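PDB 2WGP: dual specificity protein phosphatase 14 from Homo sapiens, which removes phosphate from tyrosine, serine and threonine residues of proteins, inactivating the MAP kinases ERK, JNK and p38 and dampening T-cell receptor signalling through TAB1. Local coordinates for residues 55-58 / 63-66; 45-50 / 68-73; 31-36 / 94-99; 27-32 / 137-142. All coordinates share one frame; numbering follows the deposited sequence.

Overall arrangement
Interactions 1 to 4 all touch the central mixed sheet, at different places. Interaction 3 is a buried contact: Leu33 of strand 33-36 meets Ile96 of helix 89-101 through apolar contact, with one water joining backbone carbonyls. The other three are partly buried. Interaction 4 shares Ser31 and Ser32 with interaction 3 and adds a tryptophan-to-carbonyl hydrogen bond. Interactions 1 and 2 meet at the other edge, where strands 54-57 and 71-74 are neighbours. There, in interaction 1, hydrogen bonds from a side-chain amide near the catalytic cysteine tie a loop to the strand end, while an aromatic ring rests on a helix in interaction 2, away from that site.

Interaction 1 (55-58 / 63-66); sequences IVNA and PNFN
Asn57, at the end of strand 54-57, and Asn64, in the irregular loop 63-66, have CA atoms 7.0 Å apart, a gap that their two side-chain amides bridge. ND2 of Asn57 donates to OD1 of Asn64 at 2.9 Å, and the N-H points almost straight at the oxygen (163°). That oxygen lies in the amide plane of Asn57, but the donor is tilted from the carbonyl plane of Asn64, the two amides being turned 59° against each other. Asn64 OD1 also sits 3.2 Å from Asn57 CB. With CG of Asn57 pointing away from its own backbone N (chi1 178°), the amide reaches out from the strand into the loop. Strand 54-57 runs inside the parallel part of the phosphatase sheet, between 106-109 and 71-74, and the Asn57 side chain is about 6 Å from that of Cys110, the nucleophile that becomes the phosphocysteine intermediate. Asn57 ND2 has a stronger hydrogen-bond partner in Ile62 O, and Asn57 OD1 is hydrogen-bonded to Thr59 OG1, so both ends of the amide grip the loop and its rotation is fixed. Cutting this side chain back to that of an alanine would probably leave Ile62 O and Asn64 OD1 without their shared donor and Thr59 OG1 without its partner, setting the loop free to shift. Asn64 leans on Tyr72, and Pro63 packs against Arg37 of a neighbouring subunit.

Interaction 2 (45-50 / 68-73); sequences HLLQAR and PQFEYV
Just ahead of Leu47, which packs on Phe70, the carbonyl oxygen of Leu46 is gripped by Arg50: NH1 donates to Leu46 O at 3.0 Å, and the backbone N of Arg50 adds a weak bond. The guanidinium thus folds back over the last turn of helix 44-49, and Arg50 N also bonds to Leu47 O. Across the contact itself no hydrogen bond forms, and the Phe70 ring does most of the work. Leu47 CD1 lies over one ring face, 23° off the ring normal and 4.3 Å from the ring centroid, in a CH-pi contact displaced toward the rim. Leu47 CB touches CZ of Phe70 at 3.7 Å. The leucine's CG stands beside its backbone N, and CD1 continues anti to CA (chi2 -177°), which brings that methyl over the ring. Here helix 44-49 packs against the loop that leads into strand 71-74, the edge strand of the sheet within the chain. Ile55 of the adjoining strand 54-57 touches both Leu47 and Phe70, and Ile26 adds to the apolar cluster round the leucine. The opposite face of the Phe70 ring is covered by its own neighbour Gln69, whose CB sits over the ring centre. Gln48 borders the ring obliquely, with CG 4.2 Å from CZ of Phe70. Its extended chain carries NE2 to 3.5 Å from Gln69 CG, a van der Waals touch in which the two amide planes stand 73° apart.

Interaction 3 (31-36 / 94-99); sequences SSLFLG and DKIHSV
Leu33 pushes its CD1 methyl against the branched end of Ile96, meeting Ile96 CD1 at 3.7 Å. CG1 and CG2 of the isoleucine lie only slightly farther from this one methyl, which therefore rests against both branches. The leucine's CB does not aim at the helix, but with CG opposite the backbone N (chi1 177°) and chi2 at 66° the tip turns toward it. Ile96 does point from its helix at the strand, and its CG2 also approaches Ser32 O at 4.4 Å. Beside the apolar patch a water closes the gap between the two backbones. It donates one hydrogen to Ser32 O at 2.8 Å and the other to Ile96 O at 2.8 Å, so both buried carbonyls gain a partner across the contact. Val108 of strand 106-109, which lies next to 33-36 in the sheet, and Tyr124 of helix 116-129 touch both Leu33 and Ile96 and add to the core around them. Helix 89-101 forms the beta-alpha-beta crossover from strand 71-74 to strand 106-109; here it reaches across to strand 33-36, while Val99 packs on Cys54 of strand 54-57.

Interaction 4 (27-32 / 137-142); sequences AQITSS and YNWVKA
Trp139 leaves helix 133-143 with its CG pointing away from the backbone N (chi1 -174°), and from CB the indole runs out toward the chain at Ile29 and Thr30. CD1 comes first, meeting the CG2 methyl of Ile29 at 3.9 Å. Next along the rim, NE1 donates to the carbonyl oxygen of Ile29 at 2.9 Å, with an N-H...O angle of 158°. The oxygen sits at the ring's edge, near its plane, although the donor is tilted 32° from the carbonyl plane. Farther round, on the six-membered ring, CZ2 touches Thr30 CG2 at 4.0 Å. A phenylalanine in its place would probably leave Ile29 O without this donor and open a gap beside Thr30. Next to Trp139, Val140 CG1 receives Ile29 CD1 at 4.2 Å, so the isoleucine uses both of its branches on the helix. The segment it meets is a bend: Ile29 and Thr30 together face Leu33 in a classic beta bulge, and Thr30 OG1 accepts from Ser32 N in an ST turn. Gln28 NE2 ties the corner further with a 3.1 Å bond to Thr30 O, approaching from above that carbonyl's plane. Leu125 of helix 116-129 touches Ile29, Thr30, Trp139 and Val140 alike, and His129 meets the Trp139 indole edge-to-face. Val140 also packs on Leu35, so helix 133-143 lies against helix 116-129 and reaches both strand 33-36 and the corner that follows strand 26-28.

Interaction 1 (55-58 / 63-66)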
loop_
_atom_site.group_PDB
_atom_site.type_symbol
_atom_site.label_atom_id
_atom_site.label_comp_id
_atom_site.label_asym_id
_atom_site.label_seq_id
_atom_site.Cartn_x
_atom_site.Cartn_y
_atom_site.Cartn_z
ATOM N N ILE A 55 11.665 -18.494 -31.638
ATOM C CA ILE A 55 10.515 -17.753 -31.109
ATOM C C ILE A 55 10.589 -17.679 -29.577
ATOM O O ILE A 55 10.571 -18.712 -28.874
ATOM C CB ILE A 55 9.156 -18.390 -31.530
ATOM C CG1 ILE A 55 9.033 -18.478 -33.060
ATOM C CG2 ILE A 55 7.974 -17.594 -30.960
ATOM C CD1 ILE A 55 7.765 -19.228 -33.544
ATOM N N VAL A 56 10.664 -16.440 -29.083
ATOM C CA VAL A 56 10.572 -16.123 -27.663
ATOM C C VAL A 56 9.136 -15.701 -27.368
ATOM O O VAL A 56 8.674 -14.614 -27.753
ATOM C CB VAL A 56 11.567 -15.015 -27.228
ATOM C CG1 VAL A 56 11.417 -14.723 -25.762
ATOM C CG2 VAL A 56 13.014 -15.422 -27.512
ATOM N N ASN A 57 8.440 -16.580 -26.685
ATOM C CA ASN A 57 7.063 -16.348 -26.276
ATOM C C ASN A 57 7.047 -15.720 -24.874
ATOM O O ASN A 57 7.125 -16.435 -23.870
ATOM C CB ASN A 57 6.298 -17.673 -26.321
ATOM C CG ASN A 57 4.885 -17.542 -25.866
ATOM O OD1 ASN A 57 4.433 -16.440 -25.538
ATOM N ND2 ASN A 57 4.164 -18.658 -25.826
ATOM N N ALA A 58 6.978 -14.381 -24.828
ATOM C CA ALA A 58 6.964 -13.620 -23.561
ATOM C C ALA A 58 5.563 -13.481 -22.963
ATOM O O ALA A 58 5.121 -12.370 -22.618
ATOM C CB ALA A 58 7.619 -12.247 -23.745
ATOM N N PRO A 63 -0.031 -20.477 -25.345
ATOM C CA PRO A 63 0.808 -21.695 -25.500
ATOM C C PRO A 63 1.661 -21.654 -26.780
ATOM O O PRO A 63 1.210 -21.138 -27.790
ATOM C CB PRO A 63 -0.212 -22.836 -25.581
ATOM C CG PRO A 63 -1.582 -22.191 -25.387
ATOM C CD PRO A 63 -1.454 -20.740 -25.592
ATOM N N ASN A 64 2.872 -22.203 -26.742
ATOM C CA ASN A 64 3.714 -22.284 -27.962
ATOM C C ASN A 64 2.999 -23.152 -28.965
ATOM O O ASN A 64 2.498 -24.228 -28.609
ATOM C CB ASN A 64 5.078 -22.906 -27.671
ATOM C CG ASN A 64 5.936 -22.057 -26.747
ATOM O OD1 ASN A 64 5.800 -20.839 -26.703
ATOM N ND2 ASN A 64 6.838 -22.701 -26.022
ATOM N N PHE A 65 2.957 -22.714 -30.220
ATOM C CA PHE A 65 2.311 -23.521 -31.245
ATOM C C PHE A 65 3.140 -24.764 -31.514
ATOM O O PHE A 65 2.613 -25.785 -31.905
ATOM C CB PHE A 65 2.061 -22.736 -32.539
ATOM C CG PHE A 65 0.990 -23.355 -33.403
ATOM C CD1 PHE A 65 -0.350 -22.998 -33.240
ATOM C CD2 PHE A 65 1.316 -24.330 -34.350
ATOM C CE1 PHE A 65 -1.361 -23.603 -34.029
ATOM C CE2 PHE A 65 0.326 -24.930 -35.139
ATOM C CZ PHE A 65 -1.012 -24.559 -34.985
ATOM N N ASN A 66 4.446 -24.657 -31.304
ATOM C CA ASN A 66 5.399 -25.746 -31.522
ATOM C C ASN A 66 5.612 -26.268 -32.952
ATOM O O ASN A 66 5.694 -27.468 -33.177
ATOM C CB ASN A 66 5.078 -26.932 -30.591
ATOM C CG ASN A 66 6.318 -27.764 -30.270
ATOM O OD1 ASN A 66 7.444 -27.244 -30.287
ATOM N ND2 ASN A 66 6.122 -29.052 -29.978
#

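Interaction 2 (45-50 / 68-73)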
loop_
_atom_site.group_PDB
_atom_site.type_symbol
_atom_site.label_atom_id
_atom_site.label_comp_id
_atom_site.label_asym_id
_atom_site.label_seq_id
_atom_site.Cartn_x
_atom_site.Cartn_y
_atom_site.Cartn_z
ATOM N N HIS A 45 4.611 -19.588 -42.458
ATOM C CA HIS A 45 5.068 -18.967 -43.708
ATOM C C HIS A 45 5.595 -17.546 -43.532
ATOM O O HIS A 45 6.599 -17.194 -44.135
ATOM C CB HIS A 45 3.942 -18.937 -44.745
ATOM C CG HIS A 45 4.396 -18.507 -46.104
ATOM N ND1 HIS A 45 4.892 -19.394 -47.042
ATOM C CD2 HIS A 45 4.450 -17.281 -46.680
ATOM C CE1 HIS A 45 5.225 -18.732 -48.138
ATOM N NE2 HIS A 45 4.964 -17.449 -47.947
ATOM N N LEU A 46 4.885 -16.733 -42.747
ATOM C CA LEU A 46 5.297 -15.355 -42.469
ATOM C C LEU A 46 6.653 -15.315 -41.768
ATOM O O LEU A 46 7.521 -14.512 -42.119
ATOM C CB LEU A 46 4.232 -14.649 -41.603
ATOM C CG LEU A 46 4.413 -13.162 -41.267
ATOM C CD1 LEU A 46 3.745 -12.316 -42.322
ATOM C CD2 LEU A 46 3.812 -12.838 -39.899
ATOM N N LEU A 47 6.848 -16.180 -40.780
ATOM C CA LEU A 47 8.103 -16.204 -40.044
ATOM C C LEU A 47 9.270 -16.759 -40.891
ATOM O O LEU A 47 10.384 -16.213 -40.854
ATOM C CB LEU A 47 7.949 -16.991 -38.740
ATOM C CG LEU A 47 6.850 -16.545 -37.760
ATOM C CD1 LEU A 47 6.928 -17.399 -36.531
ATOM C CD2 LEU A 47 6.921 -15.052 -37.387
ATOM N N GLN A 48 9.017 -17.822 -41.656
ATOM C CA GLN A 48 10.020 -18.370 -42.588
ATOM C C GLN A 48 10.470 -17.324 -43.610
ATOM O O GLN A 48 11.661 -17.202 -43.903
ATOM C CB GLN A 48 9.478 -19.614 -43.297
ATOM C CG GLN A 48 9.359 -20.821 -42.381
ATOM C CD GLN A 48 8.956 -22.093 -43.121
ATOM O OE1 GLN A 48 7.997 -22.106 -43.914
ATOM N NE2 GLN A 48 9.692 -23.163 -42.874
ATOM N N ALA A 49 9.510 -16.535 -44.101
ATOM C CA ALA A 49 9.790 -15.452 -45.047
ATOM C C ALA A 49 10.789 -14.437 -44.466
ATOM O O ALA A 49 11.519 -13.801 -45.206
ATOM C CB ALA A 49 8.496 -14.761 -45.453
ATOM N N ARG A 50 10.824 -14.311 -43.141
ATOM C CA ARG A 50 11.747 -13.402 -42.440
ATOM C C ARG A 50 13.012 -14.076 -41.924
ATOM O O ARG A 50 13.819 -13.434 -41.247
ATOM C CB ARG A 50 10.999 -12.736 -41.279
ATOM C CG ARG A 50 10.030 -11.683 -41.782
ATOM C CD ARG A 50 8.831 -11.516 -40.874
ATOM N NE ARG A 50 7.986 -10.435 -41.374
ATOM C CZ ARG A 50 7.185 -10.525 -42.436
ATOM N NH1 ARG A 50 7.055 -11.672 -43.103
ATOM N NH2 ARG A 50 6.491 -9.456 -42.817
ATOM N N PRO A 68 7.852 -27.555 -35.867
ATOM C CA PRO A 68 9.211 -28.115 -35.815
ATOM C C PRO A 68 10.297 -27.163 -36.330
ATOM O O PRO A 68 11.451 -27.265 -35.929
ATOM C CB PRO A 68 9.119 -29.364 -36.714
ATOM C CG PRO A 68 7.650 -29.675 -36.805
ATOM C CD PRO A 68 6.977 -28.336 -36.764
ATOM N N GLN A 69 9.900 -26.233 -37.186
ATOM C CA GLN A 69 10.814 -25.302 -37.855
ATOM C C GLN A 69 11.468 -24.294 -36.926
ATOM O O GLN A 69 12.450 -23.655 -37.300
ATOM C CB GLN A 69 10.073 -24.530 -38.952
ATOM C CG GLN A 69 9.728 -25.379 -40.155
ATOM C CD GLN A 69 8.600 -26.348 -39.891
ATOM O OE1 GLN A 69 7.752 -26.104 -39.040
ATOM N NE2 GLN A 69 8.593 -27.470 -40.620
ATOM N N PHE A 70 10.900 -24.095 -35.746
ATOM C CA PHE A 70 11.406 -23.075 -34.850
ATOM C C PHE A 70 11.809 -23.680 -33.549
ATOM O O PHE A 70 11.233 -24.676 -33.102
ATOM C CB PHE A 70 10.374 -21.947 -34.620
ATOM C CG PHE A 70 9.706 -21.489 -35.870
ATOM C CD1 PHE A 70 10.415 -20.773 -36.834
ATOM C CD2 PHE A 70 8.363 -21.782 -36.099
ATOM C CE1 PHE A 70 9.788 -20.339 -38.024
ATOM C CE2 PHE A 70 7.729 -21.364 -37.277
ATOM C CZ PHE A 70 8.449 -20.639 -38.234
ATOM N N GLU A 71 12.809 -23.051 -32.954
ATOM C CA GLU A 71 13.157 -23.240 -31.571
ATOM C C GLU A 71 12.241 -22.331 -30.765
ATOM O O GLU A 71 11.958 -21.222 -31.182
ATOM C CB GLU A 71 14.621 -22.842 -31.392
ATOM C CG GLU A 71 15.149 -22.932 -30.005
ATOM C CD GLU A 71 16.559 -22.379 -29.899
ATOM O OE1 GLU A 71 17.146 -22.529 -28.818
ATOM O OE2 GLU A 71 17.072 -21.793 -30.882
ATOM N N TYR A 72 11.745 -22.795 -29.627
ATOM C CA TYR A 72 10.838 -21.983 -28.808
ATOM C C TYR A 72 11.427 -21.738 -27.428
ATOM O O TYR A 72 11.976 -22.674 -26.803
ATOM C CB TYR A 72 9.479 -22.676 -28.639
ATOM C CG TYR A 72 8.616 -22.660 -29.859
ATOM C CD1 TYR A 72 8.802 -23.590 -30.876
ATOM C CD2 TYR A 72 7.601 -21.728 -30.003
ATOM C CE1 TYR A 72 8.016 -23.589 -31.988
ATOM C CE2 TYR A 72 6.825 -21.700 -31.133
ATOM C CZ TYR A 72 7.030 -22.636 -32.125
ATOM O OH TYR A 72 6.244 -22.638 -33.248
ATOM N N VAL A 73 11.286 -20.496 -26.953
ATOM C CA VAL A 73 11.665 -20.094 -25.597
ATOM C C VAL A 73 10.469 -19.410 -24.917
ATOM O O VAL A 73 9.990 -18.398 -25.381
ATOM C CB VAL A 73 12.863 -19.122 -25.591
ATOM C CG1 VAL A 73 13.232 -18.717 -24.151
ATOM C CG2 VAL A 73 14.079 -19.743 -26.328
#

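Interaction 3 (31-36 / 94-99)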
loop_
_atom_site.group_PDB
_atom_site.type_symbol
_atom_site.label_atom_id
_atom_site.label_comp_id
_atom_site.label_asym_id
_atom_site.label_seq_id
_atom_site.Cartn_x
_atom_site.Cartn_y
_atom_site.Cartn_z
ATOM N N SER A 31 18.394 -6.749 -38.076
ATOM C CA SER A 31 18.472 -7.850 -39.050
ATOM C C SER A 31 18.059 -9.227 -38.485
ATOM O O SER A 31 17.537 -10.074 -39.215
ATOM C CB SER A 31 19.875 -7.912 -39.699
ATOM O OG SER A 31 20.898 -8.344 -38.796
ATOM N N SER A 32 18.241 -9.434 -37.184
ATOM C CA SER A 32 17.987 -10.728 -36.574
ATOM C C SER A 32 16.947 -10.693 -35.448
ATOM O O SER A 32 16.863 -11.641 -34.662
ATOM C CB SER A 32 19.305 -11.251 -36.019
ATOM O OG SER A 32 19.660 -10.493 -34.881
ATOM N N LEU A 33 16.167 -9.610 -35.372
ATOM C CA LEU A 33 15.204 -9.447 -34.273
ATOM C C LEU A 33 13.925 -8.828 -34.776
ATOM O O LEU A 33 13.933 -7.738 -35.387
ATOM C CB LEU A 33 15.777 -8.609 -33.107
ATOM C CG LEU A 33 14.857 -8.295 -31.913
ATOM C CD1 LEU A 33 14.488 -9.562 -31.155
ATOM C CD2 LEU A 33 15.472 -7.270 -30.957
ATOM N N PHE A 34 12.826 -9.526 -34.483
ATOM C CA PHE A 34 11.503 -9.040 -34.782
ATOM C C PHE A 34 10.672 -9.043 -33.503
ATOM O O PHE A 34 10.882 -9.872 -32.599
ATOM C CB PHE A 34 10.833 -9.920 -35.829
ATOM C CG PHE A 34 11.575 -9.966 -37.137
ATOM C CD1 PHE A 34 11.141 -9.192 -38.225
ATOM C CD2 PHE A 34 12.697 -10.778 -37.292
ATOM C CE1 PHE A 34 11.825 -9.234 -39.444
ATOM C CE2 PHE A 34 13.390 -10.801 -38.503
ATOM C CZ PHE A 34 12.948 -10.024 -39.570
ATOM N N LEU A 35 9.708 -8.131 -33.453
ATOM C CA LEU A 35 8.769 -8.009 -32.345
ATOM C C LEU A 35 7.349 -8.192 -32.890
ATOM O O LEU A 35 7.015 -7.685 -33.977
ATOM C CB LEU A 35 8.913 -6.613 -31.743
ATOM C CG LEU A 35 7.986 -6.057 -30.677
ATOM C CD1 LEU A 35 8.459 -4.697 -30.232
ATOM C CD2 LEU A 35 6.532 -5.996 -31.141
ATOM N N GLY A 36 6.502 -8.892 -32.142
ATOM C CA GLY A 36 5.150 -9.117 -32.604
ATOM C C GLY A 36 4.082 -9.412 -31.565
ATOM O O GLY A 36 4.361 -9.631 -30.382
ATOM N N ASP A 94 20.822 -12.288 -24.347
ATOM C CA ASP A 94 21.853 -13.279 -24.704
ATOM C C ASP A 94 21.375 -14.298 -25.757
ATOM O O ASP A 94 22.133 -14.656 -26.652
ATOM C CB ASP A 94 22.352 -14.003 -23.453
ATOM C CG ASP A 94 23.150 -13.102 -22.530
ATOM O OD1 ASP A 94 23.421 -11.934 -22.899
ATOM O OD2 ASP A 94 23.522 -13.577 -21.434
ATOM N N LYS A 95 20.130 -14.739 -25.651
ATOM C CA LYS A 95 19.554 -15.680 -26.626
ATOM C C LYS A 95 19.418 -15.059 -28.029
ATOM O O LYS A 95 19.842 -15.659 -29.028
ATOM C CB LYS A 95 18.209 -16.226 -26.136
ATOM C CG LYS A 95 17.569 -17.247 -27.089
ATOM C CD LYS A 95 18.473 -18.432 -27.351
ATOM C CE LYS A 95 17.782 -19.544 -28.125
ATOM N NZ LYS A 95 18.743 -20.721 -28.316
ATOM N N ILE A 96 18.892 -13.833 -28.078
ATOM C CA ILE A 96 18.788 -13.087 -29.333
ATOM C C ILE A 96 20.176 -12.971 -29.957
ATOM O O ILE A 96 20.319 -13.188 -31.153
ATOM C CB ILE A 96 18.139 -11.668 -29.176
ATOM C CG1 ILE A 96 16.689 -11.790 -28.674
ATOM C CG2 ILE A 96 18.153 -10.921 -30.528
ATOM C CD1 ILE A 96 16.084 -10.484 -27.993
ATOM N N HIS A 97 21.175 -12.649 -29.139
ATOM C CA HIS A 97 22.559 -12.505 -29.608
ATOM C C HIS A 97 23.124 -13.842 -30.104
ATOM O O HIS A 97 23.752 -13.902 -31.158
ATOM C CB HIS A 97 23.429 -11.916 -28.482
ATOM C CG HIS A 97 24.871 -11.728 -28.850
ATOM N ND1 HIS A 97 25.283 -10.779 -29.758
ATOM C CD2 HIS A 97 25.993 -12.358 -28.429
ATOM C CE1 HIS A 97 26.598 -10.830 -29.882
ATOM N NE2 HIS A 97 27.054 -11.779 -29.085
ATOM N N SER A 98 22.910 -14.902 -29.321
ATOM C CA SER A 98 23.359 -16.273 -29.675
ATOM C C SER A 98 22.787 -16.706 -31.029
ATOM O O SER A 98 23.503 -17.233 -31.876
ATOM C CB SER A 98 22.900 -17.273 -28.609
ATOM O OG SER A 98 23.221 -18.584 -29.037
ATOM N N VAL A 99 21.480 -16.509 -31.208
ATOM C CA VAL A 99 20.786 -16.861 -32.459
ATOM C C VAL A 99 21.333 -16.074 -33.650
ATOM O O VAL A 99 21.624 -16.633 -34.716
ATOM C CB VAL A 99 19.251 -16.627 -32.317
ATOM C CG1 VAL A 99 18.555 -16.687 -33.679
ATOM C CG2 VAL A 99 18.684 -17.670 -31.383
HETATM O O HOH W 1 18.329 -13.400 -33.063
#

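Interaction 4 (27-32 / 137-142)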
loop_
_atom_site.group_PDB
_atom_site.type_symbol
_atom_site.label_atom_id
_atom_site.label_comp_id
_atom_site.label_asym_id
_atom_site.label_seq_id
_atom_site.Cartn_x
_atom_site.Cartn_y
_atom_site.Cartn_z
ATOM N N ALA A 27 7.052 -6.409 -36.562
ATOM C CA ALA A 27 7.954 -5.321 -36.953
ATOM C C ALA A 27 9.374 -5.802 -36.817
ATOM O O ALA A 27 9.702 -6.467 -35.825
ATOM C CB ALA A 27 7.741 -4.089 -36.076
ATOM N N GLN A 28 10.217 -5.435 -37.781
ATOM C CA GLN A 28 11.635 -5.707 -37.687
ATOM C C GLN A 28 12.350 -4.615 -36.896
ATOM O O GLN A 28 12.167 -3.416 -37.166
ATOM C CB GLN A 28 12.256 -5.809 -39.077
ATOM C CG GLN A 28 13.639 -6.432 -39.035
ATOM C CD GLN A 28 14.130 -6.821 -40.406
ATOM O OE1 GLN A 28 13.512 -6.504 -41.414
ATOM N NE2 GLN A 28 15.254 -7.524 -40.445
ATOM N N ILE A 29 13.156 -5.040 -35.923
ATOM C CA ILE A 29 13.966 -4.123 -35.078
ATOM C C ILE A 29 15.427 -4.098 -35.523
ATOM O O ILE A 29 16.023 -3.032 -35.656
ATOM C CB ILE A 29 13.887 -4.533 -33.563
ATOM C CG1 ILE A 29 12.422 -4.657 -33.098
ATOM C CG2 ILE A 29 14.670 -3.535 -32.658
ATOM C CD1 ILE A 29 11.439 -3.565 -33.587
ATOM N N THR A 30 15.992 -5.273 -35.767
ATOM C CA THR A 30 17.335 -5.394 -36.337
ATOM C C THR A 30 17.283 -6.492 -37.385
ATOM O O THR A 30 16.255 -7.134 -37.524
ATOM C CB THR A 30 18.396 -5.754 -35.267
ATOM O OG1 THR A 30 18.283 -7.139 -34.949
ATOM C CG2 THR A 30 18.217 -4.929 -34.004
ATOM N N SER A 31 18.394 -6.749 -38.076
ATOM C CA SER A 31 18.472 -7.850 -39.050
ATOM C C SER A 31 18.059 -9.227 -38.485
ATOM O O SER A 31 17.537 -10.074 -39.215
ATOM C CB SER A 31 19.875 -7.912 -39.699
ATOM O OG SER A 31 20.898 -8.344 -38.796
ATOM N N SER A 32 18.241 -9.434 -37.184
ATOM C CA SER A 32 17.987 -10.728 -36.574
ATOM C C SER A 32 16.947 -10.693 -35.448
ATOM O O SER A 32 16.863 -11.641 -34.662
ATOM C CB SER A 32 19.305 -11.251 -36.019
ATOM O OG SER A 32 19.660 -10.493 -34.881
ATOM N N TYR A 137 14.283 2.922 -26.840
ATOM C CA TYR A 137 12.848 3.216 -26.949
ATOM C C TYR A 137 12.489 3.832 -28.296
ATOM O O TYR A 137 11.606 3.323 -28.994
ATOM C CB TYR A 137 12.412 4.097 -25.761
ATOM C CG TYR A 137 10.975 4.551 -25.812
ATOM C CD1 TYR A 137 9.919 3.649 -25.645
ATOM C CD2 TYR A 137 10.681 5.886 -26.035
ATOM C CE1 TYR A 137 8.579 4.101 -25.705
ATOM C CE2 TYR A 137 9.377 6.341 -26.078
ATOM C CZ TYR A 137 8.340 5.462 -25.911
ATOM O OH TYR A 137 7.056 5.954 -25.971
ATOM N N ASN A 138 13.171 4.912 -28.667
ATOM C CA ASN A 138 12.898 5.600 -29.936
ATOM C C ASN A 138 13.095 4.671 -31.132
ATOM O O ASN A 138 12.309 4.717 -32.073
ATOM C CB ASN A 138 13.787 6.828 -30.101
ATOM C CG ASN A 138 13.490 7.924 -29.099
ATOM O OD1 ASN A 138 12.391 8.030 -28.557
ATOM N ND2 ASN A 138 14.483 8.752 -28.856
ATOM N N TRP A 139 14.114 3.816 -31.067
ATOM C CA TRP A 139 14.395 2.797 -32.099
ATOM C C TRP A 139 13.162 1.880 -32.317
ATOM O O TRP A 139 12.620 1.771 -33.425
ATOM C CB TRP A 139 15.615 1.984 -31.638
ATOM C CG TRP A 139 16.190 0.963 -32.570
ATOM C CD1 TRP A 139 15.525 0.166 -33.447
ATOM C CD2 TRP A 139 17.557 0.560 -32.628
ATOM N NE1 TRP A 139 16.389 -0.657 -34.090
ATOM C CE2 TRP A 139 17.653 -0.431 -33.619
ATOM C CE3 TRP A 139 18.723 0.987 -31.980
ATOM C CZ2 TRP A 139 18.864 -1.028 -33.967
ATOM C CZ3 TRP A 139 19.927 0.397 -32.326
ATOM C CH2 TRP A 139 19.985 -0.607 -33.307
ATOM N N VAL A 140 12.711 1.245 -31.250
ATOM C CA VAL A 140 11.564 0.337 -31.340
ATOM C C VAL A 140 10.276 1.090 -31.698
ATOM O O VAL A 140 9.500 0.641 -32.529
ATOM C CB VAL A 140 11.348 -0.450 -30.045
ATOM C CG1 VAL A 140 10.166 -1.435 -30.219
ATOM C CG2 VAL A 140 12.621 -1.215 -29.643
ATOM N N LYS A 141 10.082 2.243 -31.082
ATOM C CA LYS A 141 8.912 3.098 -31.336
ATOM C C LYS A 141 8.862 3.578 -32.818
ATOM O O LYS A 141 7.779 3.698 -33.386
ATOM C CB LYS A 141 8.907 4.251 -30.307
ATOM C CG LYS A 141 7.721 5.202 -30.299
ATOM C CD LYS A 141 6.582 4.766 -29.410
ATOM C CE LYS A 141 5.604 5.923 -29.209
ATOM N NZ LYS A 141 4.207 5.497 -29.107
ATOM N N ALA A 142 10.013 3.832 -33.447
ATOM C CA ALA A 142 10.029 4.188 -34.864
ATOM C C ALA A 142 9.462 3.077 -35.738
ATOM O O ALA A 142 8.804 3.356 -36.749
ATOM C CB ALA A 142 11.449 4.565 -35.334
#